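Local coordinates for short chain dehydrogenase (Rhodopseudomonas palustris, PDB 3H7A), which probably acts as an NAD(P)-dependent oxidoreductase of the short-chain dehydrogenase/reductase family, with a substrate that is not known, at residues Ala93-Ile99 / Ser150-Phe155; Phe89-Ala93 / Met113-Gly118; Tyr18-Ile23 / Pro216-Ala220; His179-Ile185 / Trp234-Ile240. All blocks are in the same frame, centred on the assembly; numbering follows the deposited sequence. Where two conformers were deposited one is given.

All four contacts belong to one Rossmann-type domain. Contact 4 is the most buried, a pair of parallel strands at one edge of this chain's sheet joined by backbone hydrogen bonds and flanked by a His-Trp stack and a His-Glu bond. Contact 3 lays two helices over that sheet without any hydrogen bond between them, and it meets contact 4 through Ile-19, Ile-185, Val-219 and Leu-183. Contacts 1 and 2 share Ala-93 and follow the chain out of strand 84-89. The first is partly exposed, rich in waters and amide groups, and set beside helix 153-173; the second, nearer the centre, is mostly apolar and set against helix 104-132. Both also touch the second subunit.

Contact 1 of 4, residues Ala93-Ile99 / Ser150-Phe155; sequences ANVNFPI and SGFAAF
Asn-96 and Phe-97 tie the loop to the turn just ahead of Phe-152, the N-cap residue of helix 153-173, with two hydrogen bonds. Phe-97 N donates to Gly-151 O over 2.8 Å, and Asn-96 ND2 donates to Ser-150 O over 3.1 Å; each meets a lone pair in the plane of its carbonyl. The Asn-96 side chain leaves with CG anti to the backbone N (chi1 -174°), which carries its amide across Gly-151 to the Phe-152 ring. There ND2 stands 3.2 Å above the plane of the Phe-152 ring, over its centre, with the amide plane perpendicular to the ring. ND2 is thus bonded to the Ser-150 carbonyl while resting over the Phe-152 face. Gly-151, with positive phi and no side chain, lets the two backbones come close, and its CA makes a CA-H...O contact of 3.2 Å to Phe-97 O. Further along, Asn-94 CA lies 3.7 Å from the centroid of the Phe-155 ring, a CH-pi contact squarely over the face.

Two waters serve N-H groups of the first helical turn: one joins Phe-155 N (2.9 Å) to Val-95 O, the other joins Ala-153 N to Phe-97 O. Behind the loop, Val-95 and Phe-97 rest on Val-110 and Val-106 of helix 104-132, while Ile-99 N donates to Glu-172 of the second subunit. Phe-155 begins the sequence FASAK, and so appears to stand where classical short-chain dehydrogenases carry the tyrosine of the YxxxK active-site motif, beside the loop that follows the fourth strand of the Rossmann fold.

Contact 2 of 4, residues Phe89-Ala93 / Met113-Gly118; sequences FNVGA and MACWAG
Phe-89 holds CG anti to its backbone N (chi1 -178°), which sends the ring straight onto helix 104-132. Val-91 has the same disposition for CG1 (chi1 177°), aiming that methyl at Met-113. Gly-118 CA sits over the centre of the Phe-89 ring, 3.6 Å from its centroid, in a close CH-pi approach to which the lack of a side chain is well suited. Val-91 N lies over the opposite face, toward the rim, and Met-113 O comes up in the ring plane at the edge, 3.6 Å from Phe-89 CZ. This carbonyl oxygen is buried without a hydrogen-bonding partner. Ala-117 CB adds an apolar contact of 3.7 Å to the same CZ of Phe-89.

Segment 89-93 takes in Phe-89, last residue of the fourth Rossmann strand, and the loop after it, and its FNVGA sequence resembles the NNAG motif of classical short-chain dehydrogenases. Asn-90 turns from the helix, bonding instead to Thr-140 OG1 and Gly-14 O, and so links neighbouring strand ends. Facing the loop, the helix widens into a pi-type turn at 113-116, and Ala-114 seems to fall where relatives carry the asparagine of the active-site tetrad. A water lies 2.8 Å from Val-91 O and 2.8 Å from Ala-114 O, bridging loop and helix; in those relatives, too, a water is bound to the main-chain carbonyl at this position.

Val-91 CG1 packs across the Met-113 chain, which bends at chi2 and chi3, though Met-113 has two conformers and the closeness of this approach is doubtful. Ala-93 CB meets Ala-114 CB more loosely, at 4.4 Å.

Contact 3 of 4, residues Tyr18-Ile23 / Pro216-Ala220; sequences YIGAEI and PAAVA
The first helix of the Rossmann fold, entered from the glycine-rich GAGDYIG turn of the dinucleotide-binding family, packs here against helix 216-228, which links the last two strands of the sheet. The short segments of the two helices approach to 7.9 Å between axes and cross at -49°, with no hydrogen bond between them. Pro-216 opens the contact by placing its ring over the first turn of helix 18-29: Pro-216 CG touches Tyr-18 CB at 3.5 Å, and Pro-216 CB lies 3.6 Å from Glu-22 CG. The Tyr-18 ring itself leads away.

Glu-22 is held beside the proline by its methylenes. With CG beside the backbone N (chi1 -73°) and a second bend at chi2, the chain folds across Pro-216 and Ala-217, and its carboxylate oxygen OE2 makes a salt bridge with Lys-25, one turn further on in its own helix. The salt bridge stays within helix 18-29, and the contact between the helices is made chiefly by carbon atoms.

On the side nearer the sheet, Ile-19 CG2 crosses Val-219 CG1 obliquely at 3.7 Å. Both side chains continue onto the strand beneath, Ile-19 onto Ile-185 and Val-219 onto Leu-183, so the helix pair is seated on strand 178-185. Ile-23 CG1 borders Ala-220, whose small side chain lets the backbones come close, with Ala-220 CB 3.4 Å from Glu-22 O.

Contact 4 of 4, residues His179-Ile185 / Trp234-Ile240; sequences HVAHLII and WTFEMEI
His-179 and Trp-234 stack face to face, the imidazole, with CG opposite the backbone N (chi1 -175°), lying on the five-membered ring with centroids 3.8 Å apart and planes at 12°. His-179 CB covers the six-membered ring of Trp-234, and Trp-234 CB returns a CH-pi contact to the imidazole. At the imidazole edge, NE2 of His-179 donates in its ring plane to Thr-235 O over 2.8 Å, while ND1 is engaged by Lys-136. Stack and edge bonds together fix the ring's rotation at the entry to the last two parallel strands of the Rossmann sheet.

Those strands are joined by backbone bonds in parallel register, among them Ile-184 N to Met-238 O (2.9 Å) and Ile-240 N to Ile-184 O (3.0 Å). Trp-234 makes backbone hydrogen bonds to the third subunit, and Thr-235 OG1 a weak one to Glu-239 O of that subunit.

On the face shared by His-182, Ile-184 and Glu-237, His-182 ND1 donates to Glu-237 OE2 over 2.8 Å, straight (161°) and in the ring plane, meeting the anti lone pair of OE2. OE2 also takes a salt bridge from Arg-163 of helix 153-173, so two groups grip one oxygen, which would favour the charged carboxylate. Phe-236 brings its edge to Val-180 O, a buried carbonyl oxygen with no hydrogen-bonding partner. On the other face, Leu-183 runs alongside Met-238, with Leu-183 CD1 3.8 Å from Met-238 CE.

Contact 1 of 4, residues Ala93-Ile99 / Ser150-Phe155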
loop_
_atom_site.group_PDB
_atom_site.type_symbol
_atom_site.label_atom_id
_atom_site.label_comp_id
_atom_site.label_asym_id
_atom_site.label_seq_id
_atom_site.Cartn_x
_atom_site.Cartn_y
_atom_site.Cartn_z
ATOM N N ALA B 93 -16.281 11.534 -12.014
ATOM C CA ALA B 93 -17.066 12.368 -11.076
ATOM C C ALA B 93 -16.192 13.288 -10.224
ATOM O O ALA B 93 -16.561 13.563 -9.077
ATOM C CB ALA B 93 -17.926 11.492 -10.119
ATOM N N ASN B 94 -15.048 13.739 -10.740
ATOM C CA ASN B 94 -14.107 14.485 -9.895
ATOM C C ASN B 94 -14.727 15.769 -9.336
ATOM O O ASN B 94 -14.986 16.713 -10.080
ATOM C CB ASN B 94 -12.787 14.771 -10.622
ATOM C CG ASN B 94 -11.641 15.112 -9.654
ATOM O OD1 ASN B 94 -11.822 15.848 -8.680
ATOM N ND2 ASN B 94 -10.455 14.573 -9.928
ATOM N N VAL B 95 -15.006 15.761 -8.029
ATOM C CA VAL B 95 -15.518 16.931 -7.302
ATOM C C VAL B 95 -14.799 17.093 -5.971
ATOM O O VAL B 95 -14.353 16.113 -5.376
ATOM C CB VAL B 95 -17.056 16.869 -7.045
ATOM C CG1 VAL B 95 -17.828 16.932 -8.355
ATOM C CG2 VAL B 95 -17.459 15.630 -6.253
ATOM N N ASN B 96 -14.694 18.332 -5.501
ATOM C CA ASN B 96 -13.983 18.628 -4.272
ATOM C C ASN B 96 -14.820 19.561 -3.415
ATOM O O ASN B 96 -15.223 20.613 -3.876
ATOM C CB ASN B 96 -12.624 19.275 -4.602
ATOM C CG ASN B 96 -11.742 19.478 -3.368
ATOM O OD1 ASN B 96 -11.949 20.398 -2.582
ATOM N ND2 ASN B 96 -10.739 18.625 -3.214
ATOM N N PHE B 97 -15.104 19.168 -2.176
ATOM C CA PHE B 97 -15.760 20.059 -1.235
ATOM C C PHE B 97 -15.163 19.807 0.118
ATOM O O PHE B 97 -15.007 18.653 0.494
ATOM C CB PHE B 97 -17.261 19.756 -1.109
ATOM C CG PHE B 97 -18.060 20.007 -2.346
ATOM C CD1 PHE B 97 -18.614 21.266 -2.588
ATOM C CD2 PHE B 97 -18.302 18.971 -3.255
ATOM C CE1 PHE B 97 -19.374 21.505 -3.727
ATOM C CE2 PHE B 97 -19.057 19.204 -4.407
ATOM C CZ PHE B 97 -19.591 20.473 -4.641
ATOM N N PRO B 98 -14.862 20.870 0.881
ATOM C CA PRO B 98 -14.540 20.684 2.296
ATOM C C PRO B 98 -15.583 19.817 2.993
ATOM O O PRO B 98 -16.731 19.761 2.554
ATOM C CB PRO B 98 -14.599 22.101 2.860
ATOM C CG PRO B 98 -14.208 22.967 1.708
ATOM C CD PRO B 98 -14.790 22.286 0.473
ATOM N N ILE B 99 -15.197 19.159 4.082
ATOM C CA ILE B 99 -16.094 18.180 4.691
ATOM C C ILE B 99 -17.469 18.762 5.092
ATOM O O ILE B 99 -18.517 18.177 4.791
ATOM C CB ILE B 99 -15.394 17.383 5.816
ATOM C CG1 ILE B 99 -16.298 16.260 6.323
ATOM C CG2 ILE B 99 -14.936 18.292 6.948
ATOM C CD1 ILE B 99 -16.598 15.187 5.246
ATOM N N SER B 150 -7.583 16.275 1.002
ATOM C CA SER B 150 -8.490 17.253 1.574
ATOM C C SER B 150 -9.514 17.707 0.537
ATOM O O SER B 150 -9.169 18.136 -0.570
ATOM C CB SER B 150 -7.701 18.445 2.107
ATOM O OG SER B 150 -8.560 19.448 2.602
ATOM N N GLY B 151 -10.785 17.590 0.898
ATOM C CA GLY B 151 -11.870 18.038 0.039
ATOM C C GLY B 151 -12.446 16.883 -0.764
ATOM O O GLY B 151 -13.482 17.032 -1.414
ATOM N N PHE B 152 -11.785 15.728 -0.711
ATOM C CA PHE B 152 -12.158 14.603 -1.574
ATOM C C PHE B 152 -12.979 13.495 -0.911
ATOM O O PHE B 152 -13.065 12.391 -1.476
ATOM C CB PHE B 152 -10.904 14.016 -2.221
ATOM C CG PHE B 152 -10.332 14.876 -3.302
ATOM C CD1 PHE B 152 -11.037 15.090 -4.472
ATOM C CD2 PHE B 152 -9.089 15.459 -3.150
ATOM C CE1 PHE B 152 -10.520 15.897 -5.476
ATOM C CE2 PHE B 152 -8.550 16.266 -4.152
ATOM C CZ PHE B 152 -9.266 16.485 -5.311
ATOM N N ALA B 153 -13.593 13.767 0.247
ATOM C CA ALA B 153 -14.336 12.704 0.963
ATOM C C ALA B 153 -15.405 11.995 0.138
ATOM O O ALA B 153 -15.494 10.768 0.188
ATOM C CB ALA B 153 -14.915 13.200 2.310
ATOM N N ALA B 154 -16.190 12.741 -0.642
ATOM C CA ALA B 154 -17.228 12.096 -1.450
ATOM C C ALA B 154 -16.653 11.307 -2.624
ATOM O O ALA B 154 -17.058 10.169 -2.863
ATOM C CB ALA B 154 -18.282 13.105 -1.933
ATOM N N PHE B 155 -15.742 11.928 -3.369
ATOM C CA PHE B 155 -15.150 11.293 -4.550
ATOM C C PHE B 155 -14.249 10.091 -4.217
ATOM O O PHE B 155 -14.384 9.019 -4.820
ATOM C CB PHE B 155 -14.393 12.345 -5.374
ATOM C CG PHE B 155 -13.883 11.847 -6.704
ATOM C CD1 PHE B 155 -14.730 11.226 -7.610
ATOM C CD2 PHE B 155 -12.547 12.013 -7.055
ATOM C CE1 PHE B 155 -14.249 10.770 -8.849
ATOM C CE2 PHE B 155 -12.056 11.558 -8.292
ATOM C CZ PHE B 155 -12.918 10.947 -9.194
HETATM O O HOH W 1 -15.391 14.818 -3.232
HETATM O O HOH W 2 -14.065 16.269 1.860
#

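Contact 2 of 4, residues Phe89-Ala93 / Met113-Gly118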
loop_
_atom_site.group_PDB
_atom_site.type_symbol
_atom_site.label_atom_id
_atom_site.label_comp_id
_atom_site.label_asym_id
_atom_site.label_seq_id
_atom_site.Cartn_x
_atom_site.Cartn_y
_atom_site.Cartn_z
ATOM N N PHE B 89 -15.968 0.092 -17.617
ATOM C CA PHE B 89 -16.719 1.034 -16.804
ATOM C C PHE B 89 -15.897 2.297 -16.570
ATOM O O PHE B 89 -14.904 2.285 -15.845
ATOM C CB PHE B 89 -17.125 0.414 -15.469
ATOM C CG PHE B 89 -17.947 1.330 -14.625
ATOM C CD1 PHE B 89 -19.313 1.489 -14.868
ATOM C CD2 PHE B 89 -17.347 2.091 -13.609
ATOM C CE1 PHE B 89 -20.089 2.351 -14.095
ATOM C CE2 PHE B 89 -18.100 2.968 -12.846
ATOM C CZ PHE B 89 -19.481 3.095 -13.078
ATOM N N ASN B 90 -16.339 3.387 -17.179
ATOM C CA ASN B 90 -15.574 4.621 -17.214
ATOM C C ASN B 90 -16.455 5.797 -16.815
ATOM O O ASN B 90 -16.759 6.667 -17.614
ATOM C CB ASN B 90 -15.005 4.813 -18.621
ATOM C CG ASN B 90 -14.138 6.045 -18.740
ATOM O OD1 ASN B 90 -13.055 6.112 -18.158
ATOM N ND2 ASN B 90 -14.610 7.031 -19.507
ATOM N N VAL B 91 -16.904 5.795 -15.570
ATOM C CA VAL B 91 -17.773 6.851 -15.092
ATOM C C VAL B 91 -17.047 7.610 -13.984
ATOM O O VAL B 91 -16.979 7.163 -12.835
ATOM C CB VAL B 91 -19.156 6.305 -14.655
ATOM C CG1 VAL B 91 -20.013 7.396 -14.102
ATOM C CG2 VAL B 91 -19.879 5.670 -15.827
ATOM N N GLY B 92 -16.475 8.752 -14.369
ATOM C CA GLY B 92 -15.779 9.652 -13.451
ATOM C C GLY B 92 -16.765 10.453 -12.630
ATOM O O GLY B 92 -17.948 10.100 -12.572
ATOM N N ALA B 93 -16.281 11.534 -12.014
ATOM C CA ALA B 93 -17.066 12.368 -11.076
ATOM C C ALA B 93 -16.192 13.288 -10.224
ATOM O O ALA B 93 -16.561 13.563 -9.077
ATOM C CB ALA B 93 -17.926 11.492 -10.119
ATOM N N MET B 113 -23.171 7.165 -8.886
ATOM C CA MET B 113 -22.570 7.299 -10.212
ATOM C C MET B 113 -21.251 6.518 -10.334
ATOM O O MET B 113 -21.056 5.774 -11.294
ATOM C CB MET B 113 -22.372 8.797 -10.523
ATOM C CG MET B 113 -21.969 9.165 -11.953
ATOM S SD MET B 113 -23.287 9.520 -13.159
ATOM C CE MET B 113 -23.750 7.881 -13.680
ATOM N N ALA B 114 -20.356 6.688 -9.359
ATOM C CA ALA B 114 -18.977 6.179 -9.447
ATOM C C ALA B 114 -18.696 4.825 -8.796
ATOM O O ALA B 114 -17.629 4.252 -8.998
ATOM C CB ALA B 114 -18.012 7.223 -8.884
ATOM N N CYS B 115 -19.624 4.336 -7.986
ATOM C CA CYS B 115 -19.393 3.118 -7.242
ATOM C C CYS B 115 -20.514 2.083 -7.426
ATOM O O CYS B 115 -20.259 0.953 -7.846
ATOM C CB CYS B 115 -19.209 3.431 -5.762
ATOM S SG CYS B 115 -18.899 1.900 -4.837
ATOM N N TRP B 116 -21.740 2.499 -7.106
ATOM C CA TRP B 116 -22.951 1.701 -7.265
ATOM C C TRP B 116 -23.095 1.276 -8.712
ATOM O O TRP B 116 -23.265 0.104 -9.006
ATOM C CB TRP B 116 -24.168 2.522 -6.818
ATOM C CG TRP B 116 -25.509 2.004 -7.295
ATOM C CD1 TRP B 116 -26.315 2.560 -8.253
ATOM C CD2 TRP B 116 -26.191 0.831 -6.828
ATOM N NE1 TRP B 116 -27.453 1.800 -8.412
ATOM C CE2 TRP B 116 -27.401 0.736 -7.549
ATOM C CE3 TRP B 116 -25.896 -0.147 -5.871
ATOM C CZ2 TRP B 116 -28.310 -0.298 -7.345
ATOM C CZ3 TRP B 116 -26.801 -1.169 -5.663
ATOM C CH2 TRP B 116 -27.997 -1.239 -6.401
ATOM N N ALA B 117 -22.951 2.228 -9.617
ATOM C CA ALA B 117 -23.073 1.940 -11.040
ATOM C C ALA B 117 -22.050 0.913 -11.500
ATOM O O ALA B 117 -22.340 0.082 -12.370
ATOM C CB ALA B 117 -22.926 3.201 -11.819
ATOM N N GLY B 118 -20.860 0.960 -10.902
ATOM C CA GLY B 118 -19.794 0.030 -11.202
ATOM C C GLY B 118 -20.072 -1.347 -10.683
ATOM O O GLY B 118 -19.774 -2.326 -11.350
HETATM O O HOH W 3 -16.036 5.370 -10.950
#

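Contact 3 of 4, residues Tyr18-Ile23 / Pro216-Ala220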
loop_
_atom_site.group_PDB
_atom_site.type_symbol
_atom_site.label_atom_id
_atom_site.label_comp_id
_atom_site.label_asym_id
_atom_site.label_seq_id
_atom_site.Cartn_x
_atom_site.Cartn_y
_atom_site.Cartn_z
ATOM N N TYR B 18 -13.713 12.252 -23.668
ATOM C CA TYR B 18 -12.701 11.921 -24.664
ATOM C C TYR B 18 -12.079 10.537 -24.443
ATOM O O TYR B 18 -11.854 9.803 -25.402
ATOM C CB TYR B 18 -11.631 13.012 -24.716
ATOM C CG TYR B 18 -12.135 14.310 -25.284
ATOM C CD1 TYR B 18 -12.391 14.438 -26.654
ATOM C CD2 TYR B 18 -12.371 15.407 -24.457
ATOM C CE1 TYR B 18 -12.865 15.627 -27.188
ATOM C CE2 TYR B 18 -12.844 16.607 -24.978
ATOM C CZ TYR B 18 -13.088 16.709 -26.347
ATOM O OH TYR B 18 -13.556 17.891 -26.875
ATOM N N ILE B 19 -11.832 10.184 -23.182
ATOM C CA ILE B 19 -11.304 8.877 -22.838
ATOM C C ILE B 19 -12.270 7.777 -23.306
ATOM O O ILE B 19 -11.870 6.867 -24.034
ATOM C CB ILE B 19 -11.002 8.781 -21.328
ATOM C CG1 ILE B 19 -9.803 9.660 -20.987
ATOM C CG2 ILE B 19 -10.677 7.358 -20.934
ATOM C CD1 ILE B 19 -9.638 9.927 -19.511
ATOM N N GLY B 20 -13.543 7.902 -22.930
ATOM C CA GLY B 20 -14.590 6.941 -23.317
ATOM C C GLY B 20 -14.758 6.781 -24.816
ATOM O O GLY B 20 -14.913 5.662 -25.310
ATOM N N ALA B 21 -14.716 7.899 -25.536
ATOM C CA ALA B 21 -14.813 7.907 -26.999
ATOM C C ALA B 21 -13.636 7.206 -27.652
ATOM O O ALA B 21 -13.812 6.453 -28.613
ATOM C CB ALA B 21 -14.912 9.335 -27.509
ATOM N N GLU B 22 -12.435 7.454 -27.128
ATOM C CA GLU B 22 -11.227 6.796 -27.624
ATOM C C GLU B 22 -11.215 5.305 -27.340
ATOM O O GLU B 22 -10.728 4.524 -28.152
ATOM C CB GLU B 22 -9.963 7.436 -27.053
ATOM C CG GLU B 22 -9.636 8.797 -27.638
ATOM C CD GLU B 22 -9.457 8.783 -29.145
ATOM O OE1 GLU B 22 -8.843 7.831 -29.690
ATOM O OE2 GLU B 22 -9.931 9.742 -29.778
ATOM N N ILE B 23 -11.754 4.911 -26.189
ATOM C CA ILE B 23 -11.882 3.491 -25.869
ATOM C C ILE B 23 -12.794 2.818 -26.899
ATOM O O ILE B 23 -12.459 1.757 -27.426
ATOM C CB ILE B 23 -12.420 3.261 -24.432
ATOM C CG1 ILE B 23 -11.399 3.722 -23.386
ATOM C CG2 ILE B 23 -12.735 1.810 -24.226
ATOM C CD1 ILE B 23 -11.977 3.834 -21.974
ATOM N N PRO B 216 -6.223 11.018 -24.465
ATOM C CA PRO B 216 -7.245 10.004 -24.300
ATOM C C PRO B 216 -6.949 8.734 -25.099
ATOM O O PRO B 216 -7.332 7.649 -24.670
ATOM C CB PRO B 216 -8.498 10.698 -24.830
ATOM C CG PRO B 216 -8.224 12.135 -24.640
ATOM C CD PRO B 216 -6.795 12.292 -24.939
ATOM N N ALA B 217 -6.252 8.862 -26.227
ATOM C CA ALA B 217 -5.837 7.699 -27.011
ATOM C C ALA B 217 -4.865 6.776 -26.256
ATOM O O ALA B 217 -4.789 5.576 -26.543
ATOM C CB ALA B 217 -5.232 8.139 -28.341
ATOM N N ALA B 218 -4.131 7.340 -25.292
ATOM C CA ALA B 218 -3.191 6.562 -24.484
ATOM C C ALA B 218 -3.899 5.592 -23.536
ATOM O O ALA B 218 -3.487 4.433 -23.415
ATOM C CB ALA B 218 -2.263 7.482 -23.719
ATOM N N VAL B 219 -4.967 6.066 -22.889
ATOM C CA VAL B 219 -5.789 5.241 -21.993
ATOM C C VAL B 219 -6.417 4.059 -22.747
ATOM O O VAL B 219 -6.444 2.926 -22.247
ATOM C CB VAL B 219 -6.896 6.085 -21.316
ATOM C CG1 VAL B 219 -7.684 5.262 -20.299
ATOM C CG2 VAL B 219 -6.298 7.328 -20.647
ATOM N N ALA B 220 -6.893 4.328 -23.963
ATOM C CA ALA B 220 -7.478 3.292 -24.808
ATOM C C ALA B 220 -6.439 2.233 -25.139
ATOM O O ALA B 220 -6.750 1.039 -25.127
ATOM C CB ALA B 220 -8.053 3.896 -26.071
#

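Contact 4 of 4, residues His179-Ile185 / Trp234-Ile240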
loop_
_atom_site.group_PDB
_atom_site.type_symbol
_atom_site.label_atom_id
_atom_site.label_comp_id
_atom_site.label_asym_id
_atom_site.label_seq_id
_atom_site.Cartn_x
_atom_site.Cartn_y
_atom_site.Cartn_z
ATOM N N HIS B 179 -10.980 -11.844 -16.670
ATOM C CA HIS B 179 -9.948 -10.892 -16.337
ATOM C C HIS B 179 -10.589 -9.601 -15.842
ATOM O O HIS B 179 -10.942 -8.719 -16.638
ATOM C CB HIS B 179 -9.084 -10.608 -17.571
ATOM C CG HIS B 179 -7.901 -9.720 -17.316
ATOM N ND1 HIS B 179 -6.992 -9.406 -18.303
ATOM C CD2 HIS B 179 -7.471 -9.087 -16.196
ATOM C CE1 HIS B 179 -6.062 -8.609 -17.808
ATOM N NE2 HIS B 179 -6.331 -8.396 -16.532
ATOM N N VAL B 180 -10.717 -9.483 -14.526
ATOM C CA VAL B 180 -11.163 -8.230 -13.920
ATOM C C VAL B 180 -9.924 -7.361 -13.754
ATOM O O VAL B 180 -8.892 -7.846 -13.293
ATOM C CB VAL B 180 -11.849 -8.458 -12.546
ATOM C CG1 VAL B 180 -12.435 -7.168 -12.003
ATOM C CG2 VAL B 180 -12.939 -9.502 -12.663
ATOM N N ALA B 181 -10.003 -6.094 -14.159
ATOM C CA ALA B 181 -8.877 -5.189 -13.979
ATOM C C ALA B 181 -9.312 -3.790 -13.556
ATOM O O ALA B 181 -10.489 -3.403 -13.702
ATOM C CB ALA B 181 -7.973 -5.134 -15.236
ATOM N N HIS B 182 -8.350 -3.030 -13.042
ATOM C CA HIS B 182 -8.590 -1.692 -12.528
ATOM C C HIS B 182 -7.478 -0.780 -13.043
ATOM O O HIS B 182 -6.327 -0.915 -12.645
ATOM C CB HIS B 182 -8.578 -1.751 -10.998
ATOM C CG HIS B 182 -9.033 -0.493 -10.324
ATOM N ND1 HIS B 182 -8.320 0.103 -9.302
ATOM C CD2 HIS B 182 -10.143 0.262 -10.498
ATOM C CE1 HIS B 182 -8.961 1.184 -8.894
ATOM N NE2 HIS B 182 -10.069 1.303 -9.602
ATOM N N LEU B 183 -7.820 0.135 -13.945
ATOM C CA LEU B 183 -6.821 1.009 -14.529
ATOM C C LEU B 183 -6.904 2.386 -13.913
ATOM O O LEU B 183 -7.907 3.079 -14.077
ATOM C CB LEU B 183 -7.002 1.120 -16.048
ATOM C CG LEU B 183 -5.992 2.016 -16.774
ATOM C CD1 LEU B 183 -4.586 1.405 -16.751
ATOM C CD2 LEU B 183 -6.456 2.248 -18.201
ATOM N N ILE B 184 -5.821 2.787 -13.251
ATOM C CA ILE B 184 -5.756 4.038 -12.495
ATOM C C ILE B 184 -5.078 5.111 -13.333
ATOM O O ILE B 184 -3.965 4.917 -13.818
ATOM C CB ILE B 184 -5.026 3.839 -11.148
ATOM C CG1 ILE B 184 -5.816 2.875 -10.262
ATOM C CG2 ILE B 184 -4.863 5.162 -10.410
ATOM C CD1 ILE B 184 -5.020 2.339 -9.145
ATOM N N ILE B 185 -5.773 6.231 -13.532
ATOM C CA ILE B 185 -5.233 7.330 -14.323
ATOM C C ILE B 185 -5.095 8.619 -13.493
ATOM O O ILE B 185 -5.778 8.780 -12.487
ATOM C CB ILE B 185 -6.065 7.529 -15.626
ATOM C CG1 ILE B 185 -7.430 8.141 -15.340
ATOM C CG2 ILE B 185 -6.276 6.192 -16.339
ATOM C CD1 ILE B 185 -8.393 8.102 -16.520
ATOM N N TRP B 234 -1.932 -12.204 -16.137
ATOM C CA TRP B 234 -2.866 -11.079 -16.056
ATOM C C TRP B 234 -2.451 -10.132 -14.965
ATOM O O TRP B 234 -1.995 -10.561 -13.901
ATOM C CB TRP B 234 -4.277 -11.547 -15.732
ATOM C CG TRP B 234 -5.030 -12.132 -16.890
ATOM C CD1 TRP B 234 -4.754 -11.990 -18.234
ATOM C CD2 TRP B 234 -6.222 -12.909 -16.806
ATOM N NE1 TRP B 234 -5.693 -12.662 -18.982
ATOM C CE2 TRP B 234 -6.605 -13.234 -18.126
ATOM C CE3 TRP B 234 -7.008 -13.371 -15.735
ATOM C CZ2 TRP B 234 -7.740 -13.992 -18.401
ATOM C CZ3 TRP B 234 -8.132 -14.140 -16.013
ATOM C CH2 TRP B 234 -8.484 -14.443 -17.333
ATOM N N THR B 235 -2.648 -8.848 -15.230
ATOM C CA THR B 235 -2.463 -7.791 -14.249
ATOM C C THR B 235 -3.845 -7.411 -13.705
ATOM O O THR B 235 -4.779 -7.227 -14.485
ATOM C CB THR B 235 -1.814 -6.563 -14.928
ATOM O OG1 THR B 235 -0.560 -6.949 -15.497
ATOM C CG2 THR B 235 -1.577 -5.447 -13.959
ATOM N N PHE B 236 -3.994 -7.301 -12.383
ATOM C CA PHE B 236 -5.237 -6.768 -11.840
ATOM C C PHE B 236 -5.266 -5.250 -11.904
ATOM O O PHE B 236 -6.199 -4.683 -12.438
ATOM C CB PHE B 236 -5.534 -7.246 -10.412
ATOM C CG PHE B 236 -6.591 -6.420 -9.714
ATOM C CD1 PHE B 236 -7.931 -6.525 -10.078
ATOM C CD2 PHE B 236 -6.237 -5.514 -8.704
ATOM C CE1 PHE B 236 -8.921 -5.736 -9.458
ATOM C CE2 PHE B 236 -7.207 -4.713 -8.089
ATOM C CZ PHE B 236 -8.557 -4.827 -8.466
ATOM N N GLU B 237 -4.246 -4.596 -11.357
ATOM C CA GLU B 237 -4.242 -3.143 -11.259
ATOM C C GLU B 237 -3.016 -2.561 -11.920
ATOM O O GLU B 237 -1.921 -3.085 -11.772
ATOM C CB GLU B 237 -4.249 -2.725 -9.795
ATOM C CG GLU B 237 -4.709 -1.317 -9.531
ATOM C CD GLU B 237 -5.036 -1.114 -8.067
ATOM O OE1 GLU B 237 -4.198 -1.466 -7.215
ATOM O OE2 GLU B 237 -6.137 -0.620 -7.765
ATOM N N MET B 238 -3.206 -1.456 -12.627
ATOM C CA MET B 238 -2.132 -0.824 -13.375
ATOM C C MET B 238 -2.360 0.677 -13.292
ATOM O O MET B 238 -3.501 1.131 -13.385
ATOM C CB MET B 238 -2.195 -1.292 -14.831
ATOM C CG MET B 238 -0.877 -1.248 -15.536
ATOM S SD MET B 238 -0.864 -2.003 -17.159
ATOM C CE MET B 238 -1.799 -0.837 -18.135
ATOM N N GLU B 239 -1.293 1.450 -13.102
ATOM C CA GLU B 239 -1.411 2.909 -13.068
ATOM C C GLU B 239 -0.619 3.553 -14.197
ATOM O O GLU B 239 0.530 3.188 -14.427
ATOM C CB GLU B 239 -0.967 3.485 -11.713
ATOM C CG GLU B 239 -1.242 4.985 -11.599
ATOM C CD GLU B 239 -0.884 5.605 -10.249
ATOM O OE1 GLU B 239 -0.527 4.874 -9.296
ATOM O OE2 GLU B 239 -0.975 6.853 -10.157
ATOM N N ILE B 240 -1.238 4.502 -14.897
ATOM C CA ILE B 240 -0.582 5.229 -15.981
ATOM C C ILE B 240 -0.620 6.726 -15.723
ATOM O O ILE B 240 -1.524 7.211 -15.050
ATOM C CB ILE B 240 -1.228 4.911 -17.363
ATOM C CG1 ILE B 240 -2.753 5.116 -17.328
ATOM C CG2 ILE B 240 -0.912 3.502 -17.754
ATOM C CD1 ILE B 240 -3.463 4.888 -18.664
#